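Local coordinates for tail fiber protein (Pseudomonas aeruginosa, PDB 6CL6) that probably forms the trimeric receptor-binding fiber by which the R2 pyocin, a contractile injection system, recognises its target cells, at residues N46-T60 with N64-F78. Residues are numbered along the deposited sequence; the frame is centred on the assembly and turned at random. Where two conformers were deposited one is given.
Sequences NSSDPNTATVPLMLT and NGPVAGRYFYIQSMF
Leu59 swings CG away from its own backbone N (chi1 170°), and Tyr73 turns CG beside its N; together these torsions set Leu59 CD1 almost on the normal through the phenol ring, a CH-pi contact with CD1 4.0 Å from the Tyr73 ring centroid. Both residues belong to an antiparallel beta hairpin, strand 57-60 against strand 72-79, at the edge of a five-stranded sheet. Leu59 and Tyr73 form a non-hydrogen-bonded pair, as do Leu57 and Gln75; this face packs against another chain, Leu57 on Met77 and Leu59 on Tyr79 of the third subunit. Met58 with Ile74 and Thr60 with Phe72 are the hydrogen-bonded pairs, each joined by two N-H to O=C bonds. On their face Met58 and Ile74 run side by side, and Ile74 CD1 meets Pro50 CB at 3.5 Å and, less closely, Thr60 CG2. Thr60 OG1 reaches back 2.7 Å to Ser48 O, tying the preceding loop to the strand. Beyond the paired residues, Ser76 N bonds to Pro56 O, and a water donates to both Val55 O and Ile74 O and also hydrogen-bonds Ser76 OG, itself hydrogen-bonded to Gln88 NE2. Phe78 turns its ring edge to Val55 O and Pro56 N. At the other end, in one of two conformers of Asn46 and therefore doubtful, Asn46 O lies 3.4 Å from Tyr71 CE1, at the ring edge. Asn51, in the short 3-10 turn 50-51, stacks its amide on that of Asn64 with planes 10° apart, and Arg102 holds Asn51 OD1. Asp49 OD1 closes an Asx turn by accepting Asn51 N, and from the opposite face of the carboxylate Asn64 ND2 gives it a nearly straight bond of 2.9 Å (174°).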
ATOM      1  N   ASN A  46      23.874 -66.711 -31.151  0.62 12.66           N
ATOM      2  CA  ASN A  46      23.532 -65.356 -30.726  0.62 17.02           C
ATOM      3  C   ASN A  46      22.214 -65.282 -29.955  0.62  9.10           C
ATOM      4  O   ASN A  46      21.677 -64.169 -29.764  0.62  8.98           O
ATOM      5  CB  ASN A  46      23.499 -64.410 -31.932  0.62 17.48           C
ATOM      6  CG  ASN A  46      22.384 -64.738 -32.913  0.62 14.97           C
ATOM      7  OD1 ASN A  46      21.415 -65.435 -32.577  0.62 18.91           O
ATOM      8  ND2 ASN A  46      22.520 -64.234 -34.128  0.62 19.70           N
ATOM      9  N   SER A  47      21.681 -66.408 -29.489  0.62 14.78           N
ATOM     10  CA  SER A  47      20.584 -66.420 -28.527  0.62 13.97           C
ATOM     11  C   SER A  47      20.969 -67.135 -27.233  0.62 10.24           C
ATOM     12  O   SER A  47      20.098 -67.482 -26.436  0.62 17.72           O
ATOM     13  CB  SER A  47      19.339 -67.072 -29.135  0.62 32.62           C
ATOM     14  OG  SER A  47      19.556 -68.443 -29.370  0.62 22.82           O
ATOM     15  N   SER A  48      22.254 -67.365 -27.015  1.00 11.80           N
ATOM     16  CA  SER A  48      22.719 -68.041 -25.805  1.00 10.03           C
ATOM     17  C   SER A  48      22.374 -67.289 -24.526  1.00 11.53           C
ATOM     18  O   SER A  48      22.367 -66.061 -24.488  1.00 11.97           O
ATOM     19  CB  SER A  48      24.238 -68.257 -25.893  1.00 14.20           C
ATOM     20  OG  SER A  48      24.557 -69.146 -26.968  1.00 13.49           O
ATOM     21  N   ASP A  49      22.113 -68.047 -23.473  1.00 16.81           N
ATOM     22  CA  ASP A  49      21.791 -67.477 -22.145  1.00 14.21           C
ATOM     23  C   ASP A  49      23.079 -66.961 -21.489  1.00 12.75           C
ATOM     24  O   ASP A  49      23.967 -67.752 -21.163  1.00 11.39           O
ATOM     25  CB  ASP A  49      21.116 -68.523 -21.267  1.00 23.53           C
ATOM     26  CG  ASP A  49      20.664 -67.978 -19.917  1.00 15.66           C
ATOM     27  OD1 ASP A  49      20.958 -66.802 -19.593  1.00 14.09           O
ATOM     28  OD2 ASP A  49      20.022 -68.726 -19.149  1.00 21.81           O
ATOM     29  N   PRO A  50      23.200 -65.672 -21.224  1.00  9.80           N
ATOM     30  CA  PRO A  50      24.414 -65.207 -20.527  1.00 14.30           C
ATOM     31  C   PRO A  50      24.522 -65.716 -19.104  1.00  9.96           C
ATOM     32  O   PRO A  50      25.627 -65.730 -18.552  1.00 11.77           O
ATOM     33  CB  PRO A  50      24.287 -63.668 -20.594  1.00 15.06           C
ATOM     34  CG  PRO A  50      22.823 -63.401 -20.730  1.00 11.67           C
ATOM     35  CD  PRO A  50      22.256 -64.563 -21.520  1.00 12.43           C
ATOM     36  N   ASN A  51      23.422 -66.180 -18.501  1.00 10.38           N
ATOM     37  CA  ASN A  51      23.503 -66.731 -17.152  1.00 11.70           C
ATOM     38  C   ASN A  51      24.377 -67.984 -17.105  1.00 12.18           C
ATOM     39  O   ASN A  51      24.991 -68.284 -16.067  1.00 10.39           O
ATOM     40  CB  ASN A  51      22.107 -67.083 -16.622  1.00  9.83           C
ATOM     41  CG  ASN A  51      21.328 -65.885 -16.136  1.00 14.28           C
ATOM     42  OD1 ASN A  51      21.544 -64.734 -16.560  1.00 12.73           O
ATOM     43  ND2 ASN A  51      20.403 -66.144 -15.210  1.00 14.55           N
ATOM     44  N   THR A  52      24.448 -68.719 -18.209  1.00  9.61           N
ATOM     45  CA  THR A  52      25.217 -69.949 -18.260  1.00  9.66           C
ATOM     46  C   THR A  52      26.489 -69.785 -19.079  1.00  9.42           C
ATOM     47  O   THR A  52      27.068 -70.779 -19.569  1.00  9.83           O
ATOM     48  CB  THR A  52      24.349 -71.116 -18.786  1.00 15.15           C
ATOM     49  OG1 THR A  52      23.832 -70.822 -20.085  1.00 19.56           O
ATOM     50  CG2 THR A  52      23.216 -71.351 -17.849  1.00 21.87           C
ATOM     51  N   ALA A  53      26.981 -68.551 -19.181  1.00 11.05           N
ATOM     52  CA  ALA A  53      28.185 -68.277 -19.953  1.00 13.30           C
ATOM     53  C   ALA A  53      29.402 -69.032 -19.416  1.00 10.26           C
ATOM     54  O   ALA A  53      29.632 -69.118 -18.210  1.00  8.94           O
ATOM     55  CB  ALA A  53      28.470 -66.773 -19.931  1.00 12.15           C
ATOM     56  N   THR A  54      30.210 -69.571 -20.357  1.00 11.34           N
ATOM     57  CA  THR A  54      31.469 -70.197 -20.017  1.00  9.56           C
ATOM     58  C   THR A  54      32.604 -69.731 -20.909  1.00 13.65           C
ATOM     59  O   THR A  54      33.703 -70.267 -20.800  1.00 14.68           O
ATOM     60  CB  THR A  54      31.387 -71.744 -20.112  1.00 17.05           C
ATOM     61  OG1 THR A  54      31.168 -72.087 -21.491  1.00 14.98           O
ATOM     62  CG2 THR A  54      30.303 -72.294 -19.264  1.00 13.40           C
ATOM     63  N   VAL A  55      32.365 -68.784 -21.812  1.00 11.63           N
ATOM     64  CA  VAL A  55      33.413 -68.208 -22.641  1.00 10.97           C
ATOM     65  C   VAL A  55      33.445 -66.710 -22.366  1.00 12.55           C
ATOM     66  O   VAL A  55      32.419 -66.130 -21.959  1.00 18.04           O
ATOM     67  CB  VAL A  55      33.176 -68.515 -24.121  1.00 19.31           C
ATOM     68  CG1 VAL A  55      33.226 -70.024 -24.348  1.00 28.89           C
ATOM     69  CG2 VAL A  55      31.822 -67.954 -24.577  1.00 22.11           C
ATOM     70  N   PRO A  56      34.582 -66.046 -22.570  1.00 10.94           N
ATOM     71  CA  PRO A  56      34.703 -64.666 -22.104  1.00  8.80           C
ATOM     72  C   PRO A  56      34.054 -63.636 -22.986  1.00 11.92           C
ATOM     73  O   PRO A  56      33.944 -62.491 -22.559  1.00  9.57           O
ATOM     74  CB  PRO A  56      36.216 -64.453 -22.024  1.00 11.58           C
ATOM     75  CG  PRO A  56      36.809 -65.465 -22.956  1.00 14.45           C
ATOM     76  CD  PRO A  56      35.886 -66.654 -22.904  1.00 17.55           C
ATOM     77  N   LEU A  57      33.538 -64.009 -24.152  1.00  8.29           N
ATOM     78  CA  LEU A  57      32.840 -63.087 -25.026  1.00 13.72           C
ATOM     79  C   LEU A  57      31.729 -63.832 -25.762  1.00 18.54           C
ATOM     80  O   LEU A  57      31.947 -64.911 -26.311  1.00 13.65           O
ATOM     81  CB  LEU A  57      33.832 -62.425 -26.006  1.00  7.26           C
ATOM     82  CG  LEU A  57      33.247 -61.401 -26.969  1.00  8.69           C
ATOM     83  CD1 LEU A  57      32.804 -60.173 -26.280  1.00  7.13           C
ATOM     84  CD2 LEU A  57      34.232 -61.049 -28.022  1.00  7.04           C
ATOM     85  N   MET A  58      30.517 -63.281 -25.706  1.00  9.14           N
ATOM     86  CA  MET A  58      29.408 -63.745 -26.518  1.00 12.50           C
ATOM     87  C   MET A  58      28.616 -62.524 -26.977  1.00 12.31           C
ATOM     88  O   MET A  58      28.821 -61.392 -26.501  1.00 17.60           O
ATOM     89  CB  MET A  58      28.491 -64.702 -25.764  1.00 19.82           C
ATOM     90  CG  MET A  58      27.867 -64.067 -24.533  1.00 15.83           C
ATOM     91  SD  MET A  58      26.811 -65.196 -23.607  1.00 28.54           S
ATOM     92  CE  MET A  58      27.882 -66.610 -23.378  1.00 42.98           C
ATOM     93  N   LEU A  59      27.736 -62.753 -27.946  1.00  8.07           N
ATOM     94  CA  LEU A  59      26.791 -61.759 -28.452  1.00 10.31           C
ATOM     95  C   LEU A  59      25.405 -62.394 -28.397  1.00 11.73           C
ATOM     96  O   LEU A  59      25.216 -63.492 -28.919  1.00 10.78           O
ATOM     97  CB  LEU A  59      27.098 -61.339 -29.878  1.00 18.47           C
ATOM     98  CG  LEU A  59      26.092 -60.468 -30.666  1.00  9.88           C
ATOM     99  CD1 LEU A  59      25.972 -59.080 -30.068  1.00  7.65           C
ATOM    100  CD2 LEU A  59      26.498 -60.394 -32.120  1.00 21.87           C
ATOM    101  N   THR A  60      24.448 -61.727 -27.752  1.00  8.25           N
ATOM    102  CA  THR A  60      23.171 -62.379 -27.562  1.00 14.28           C
ATOM    103  C   THR A  60      22.098 -61.334 -27.315  1.00 15.64           C
ATOM    104  O   THR A  60      22.366 -60.268 -26.769  1.00 12.35           O
ATOM    105  CB  THR A  60      23.222 -63.378 -26.395  1.00  8.68           C
ATOM    106  OG1 THR A  60      21.952 -63.963 -26.187  1.00 15.41           O
ATOM    107  CG2 THR A  60      23.711 -62.717 -25.138  1.00  8.59           C
ATOM    108  N   ASN A  64      18.056 -62.600 -20.507  1.00 16.85           N
ATOM    109  CA  ASN A  64      18.861 -62.362 -19.302  1.00 13.05           C
ATOM    110  C   ASN A  64      19.931 -61.312 -19.494  1.00 13.81           C
ATOM    111  O   ASN A  64      20.629 -60.990 -18.524  1.00 17.63           O
ATOM    112  CB  ASN A  64      19.480 -63.690 -18.822  1.00 15.76           C
ATOM    113  CG  ASN A  64      18.475 -64.544 -18.056  1.00 38.44           C
ATOM    114  OD1 ASN A  64      17.557 -64.032 -17.462  1.00 22.53           O
ATOM    115  ND2 ASN A  64      18.644 -65.862 -18.096  1.00 17.77           N
ATOM    116  N   GLY A  65      20.081 -60.762 -20.732  1.00 10.47           N
ATOM    117  CA  GLY A  65      20.880 -59.602 -20.952  1.00 12.29           C
ATOM    118  C   GLY A  65      20.220 -58.356 -20.361  1.00 11.58           C
ATOM    119  O   GLY A  65      19.161 -58.425 -19.746  1.00 15.00           O
ATOM    120  N   PRO A  66      20.863 -57.182 -20.566  1.00  8.63           N
ATOM    121  CA  PRO A  66      20.412 -55.971 -19.855  1.00 12.22           C
ATOM    122  C   PRO A  66      19.166 -55.298 -20.417  1.00 23.12           C
ATOM    123  O   PRO A  66      18.431 -54.639 -19.669  1.00 15.34           O
ATOM    124  CB  PRO A  66      21.630 -55.044 -19.935  1.00 15.93           C
ATOM    125  CG  PRO A  66      22.351 -55.500 -21.200  1.00 11.99           C
ATOM    126  CD  PRO A  66      22.127 -56.984 -21.275  1.00 17.71           C
ATOM    127  N   VAL A  67      18.901 -55.430 -21.712  1.00 10.97           N
ATOM    128  CA  VAL A  67      17.757 -54.740 -22.326  1.00 11.00           C
ATOM    129  C   VAL A  67      16.988 -55.715 -23.212  1.00 17.96           C
ATOM    130  O   VAL A  67      17.450 -56.076 -24.303  1.00 13.68           O
ATOM    131  CB  VAL A  67      18.160 -53.496 -23.117  1.00 15.89           C
ATOM    132  CG1 VAL A  67      16.895 -52.789 -23.599  1.00 17.31           C
ATOM    133  CG2 VAL A  67      19.001 -52.560 -22.314  1.00 16.54           C
ATOM    134  N   ALA A  68      15.798 -56.115 -22.758  1.00 17.68           N
ATOM    135  CA  ALA A  68      15.029 -57.121 -23.468  1.00 30.85           C
ATOM    136  C   ALA A  68      14.741 -56.692 -24.906  1.00 12.03           C
ATOM    137  O   ALA A  68      14.380 -55.535 -25.185  1.00 12.16           O
ATOM    138  CB  ALA A  68      13.721 -57.389 -22.724  1.00 26.75           C
ATOM    139  N   GLY A  69      14.894 -57.650 -25.818  1.00  9.78           N
ATOM    140  CA  GLY A  69      14.746 -57.386 -27.230  1.00 20.39           C
ATOM    141  C   GLY A  69      15.968 -56.883 -27.949  1.00 23.61           C
ATOM    142  O   GLY A  69      15.909 -56.728 -29.170  1.00 19.40           O
ATOM    143  N   ARG A  70      17.086 -56.630 -27.250  1.00 11.26           N
ATOM    144  CA  ARG A  70      18.267 -56.051 -27.898  1.00  9.99           C
ATOM    145  C   ARG A  70      19.491 -56.955 -27.755  1.00 11.71           C
ATOM    146  O   ARG A  70      19.684 -57.603 -26.706  1.00 14.62           O
ATOM    147  CB  ARG A  70      18.600 -54.685 -27.318  1.00 14.85           C
ATOM    148  CG  ARG A  70      17.608 -53.621 -27.816  1.00 18.39           C
ATOM    149  CD  ARG A  70      17.981 -52.265 -27.292  1.00 20.27           C
ATOM    150  NE  ARG A  70      19.258 -51.795 -27.818  1.00 16.64           N
ATOM    151  CZ  ARG A  70      19.877 -50.728 -27.365  1.00 23.71           C
ATOM    152  NH1 ARG A  70      19.331 -50.023 -26.383  1.00 27.45           N
ATOM    153  NH2 ARG A  70      21.026 -50.353 -27.897  1.00 23.75           N
ATOM    154  N   TYR A  71      20.290 -56.986 -28.816  1.00  8.26           N
ATOM    155  CA  TYR A  71      21.570 -57.658 -28.762  1.00  8.66           C
ATOM    156  C   TYR A  71      22.600 -56.859 -27.962  1.00 13.15           C
ATOM    157  O   TYR A  71      22.705 -55.639 -28.086  1.00 11.13           O
ATOM    158  CB  TYR A  71      22.113 -57.896 -30.166  1.00  8.10           C
ATOM    159  CG  TYR A  71      21.381 -58.993 -30.922  1.00 14.47           C
ATOM    160  CD1 TYR A  71      21.736 -60.327 -30.789  1.00 16.07           C
ATOM    161  CD2 TYR A  71      20.305 -58.681 -31.747  1.00 19.42           C
ATOM    162  CE1 TYR A  71      21.049 -61.322 -31.443  1.00 13.54           C
ATOM    163  CE2 TYR A  71      19.616 -59.694 -32.445  1.00 11.43           C
ATOM    164  CZ  TYR A  71      19.999 -61.002 -32.284  1.00 18.65           C
ATOM    165  OH  TYR A  71      19.329 -61.986 -32.938  1.00 21.14           O
ATOM    166  N   PHE A  72      23.371 -57.565 -27.141  1.00 12.32           N
ATOM    167  CA  PHE A  72      24.521 -56.999 -26.455  1.00  9.04           C
ATOM    168  C   PHE A  72      25.703 -57.955 -26.551  1.00  7.87           C
ATOM    169  O   PHE A  72      25.547 -59.182 -26.359  1.00 10.15           O
ATOM    170  CB  PHE A  72      24.220 -56.711 -24.952  1.00  9.05           C
ATOM    171  CG  PHE A  72      23.460 -55.443 -24.721  1.00 12.10           C
ATOM    172  CD1 PHE A  72      22.144 -55.312 -25.119  1.00 12.31           C
ATOM    173  CD2 PHE A  72      24.114 -54.329 -24.165  1.00 12.83           C
ATOM    174  CE1 PHE A  72      21.456 -54.108 -24.925  1.00 13.58           C
ATOM    175  CE2 PHE A  72      23.431 -53.130 -23.972  1.00 18.78           C
ATOM    176  CZ  PHE A  72      22.112 -53.030 -24.349  1.00 17.81           C
ATOM    177  N   TYR A  73      26.893 -57.381 -26.775  1.00  8.98           N
ATOM    178  CA  TYR A  73      28.138 -58.091 -26.509  1.00 11.35           C
ATOM    179  C   TYR A  73      28.308 -58.227 -25.012  1.00 10.98           C
ATOM    180  O   TYR A  73      28.127 -57.249 -24.268  1.00 11.12           O
ATOM    181  CB  TYR A  73      29.337 -57.341 -27.075  1.00  7.20           C
ATOM    182  CG  TYR A  73      29.315 -57.085 -28.547  1.00  9.05           C
ATOM    183  CD1 TYR A  73      28.754 -55.932 -29.065  1.00  8.83           C
ATOM    184  CD2 TYR A  73      29.927 -57.972 -29.415  1.00 11.57           C
ATOM    185  CE1 TYR A  73      28.776 -55.721 -30.441  1.00  9.55           C
ATOM    186  CE2 TYR A  73      29.972 -57.753 -30.743  1.00  7.02           C
ATOM    187  CZ  TYR A  73      29.392 -56.646 -31.255  1.00  9.43           C
ATOM    188  OH  TYR A  73      29.458 -56.469 -32.632  1.00 11.83           O
ATOM    189  N   ILE A  74      28.620 -59.431 -24.549  1.00 10.15           N
ATOM    190  CA  ILE A  74      28.734 -59.690 -23.121  1.00  7.70           C
ATOM    191  C   ILE A  74      30.096 -60.283 -22.880  1.00 16.47           C
ATOM    192  O   ILE A  74      30.368 -61.412 -23.308  1.00 13.05           O
ATOM    193  CB  ILE A  74      27.613 -60.607 -22.590  1.00 11.37           C
ATOM    194  CG1 ILE A  74      26.229 -59.938 -22.828  1.00 10.05           C
ATOM    195  CG2 ILE A  74      27.838 -60.870 -21.118  1.00  8.35           C
ATOM    196  CD1 ILE A  74      25.086 -60.582 -22.117  1.00 21.57           C
ATOM    197  N   GLN A  75      30.951 -59.518 -22.208  1.00 10.87           N
ATOM    198  CA  GLN A  75      32.226 -60.031 -21.713  1.00 11.77           C
ATOM    199  C   GLN A  75      32.009 -60.721 -20.374  1.00 14.09           C
ATOM    200  O   GLN A  75      31.238 -60.245 -19.541  1.00 16.50           O
ATOM    201  CB  GLN A  75      33.260 -58.919 -21.544  1.00  9.38           C
ATOM    202  CG  GLN A  75      33.533 -58.060 -22.731  1.00 15.58           C
ATOM    203  CD  GLN A  75      34.383 -56.864 -22.345  1.00 24.06           C
ATOM    204  OE1 GLN A  75      35.529 -57.016 -21.943  1.00 32.69           O
ATOM    205  NE2 GLN A  75      33.798 -55.671 -22.423  1.00 20.28           N
ATOM    206  N   SER A  76      32.713 -61.826 -20.160  1.00  8.62           N
ATOM    207  CA  SER A  76      32.627 -62.539 -18.883  1.00  7.88           C
ATOM    208  C   SER A  76      34.017 -62.789 -18.332  1.00  9.12           C
ATOM    209  O   SER A  76      34.924 -63.146 -19.078  1.00  8.36           O
ATOM    210  CB  SER A  76      31.916 -63.873 -19.039  1.00 13.91           C
ATOM    211  OG  SER A  76      30.575 -63.680 -19.398  1.00 11.90           O
ATOM    212  N   MET A  77      34.154 -62.621 -17.026  1.00 12.09           N
ATOM    213  CA  MET A  77      35.358 -62.930 -16.274  1.00 14.30           C
ATOM    214  C   MET A  77      34.944 -63.869 -15.148  1.00  7.81           C
ATOM    215  O   MET A  77      33.925 -63.639 -14.495  1.00 13.82           O
ATOM    216  CB  MET A  77      35.993 -61.665 -15.724  1.00 13.02           C
ATOM    217  CG  MET A  77      36.523 -60.718 -16.762  1.00 15.54           C
ATOM    218  SD  MET A  77      36.650 -59.049 -16.140  1.00 15.84           S
ATOM    219  CE  MET A  77      34.958 -58.519 -16.224  1.00 17.16           C
ATOM    220  N   PHE A  78      35.740 -64.909 -14.918  1.00  8.03           N
ATOM    221  CA  PHE A  78      35.372 -66.043 -14.109  1.00 12.27           C
ATOM    222  C   PHE A  78      36.335 -66.347 -12.964  1.00 11.04           C
ATOM    223  O   PHE A  78      37.536 -66.157 -13.070  1.00 10.06           O
ATOM    224  CB  PHE A  78      35.323 -67.321 -14.976  1.00 12.33           C
ATOM    225  CG  PHE A  78      34.436 -67.207 -16.199  1.00  8.20           C
ATOM    226  CD1 PHE A  78      33.074 -67.245 -16.083  1.00 14.29           C
ATOM    227  CD2 PHE A  78      35.005 -67.104 -17.463  1.00 11.86           C
ATOM    228  CE1 PHE A  78      32.263 -67.169 -17.192  1.00  9.80           C
ATOM    229  CE2 PHE A  78      34.204 -67.026 -18.566  1.00 11.57           C
ATOM    230  CZ  PHE A  78      32.851 -67.051 -18.449  1.00 11.50           C
TER
HETATM  231  O   HOH W   1      19.198 -64.409 -31.533  1.00  9.39           O
HETATM  232  O   HOH W   2      18.627 -63.993 -14.457  1.00 37.29           O
HETATM  233  O   HOH W   3      30.573 -63.936 -22.036  1.00 11.54           O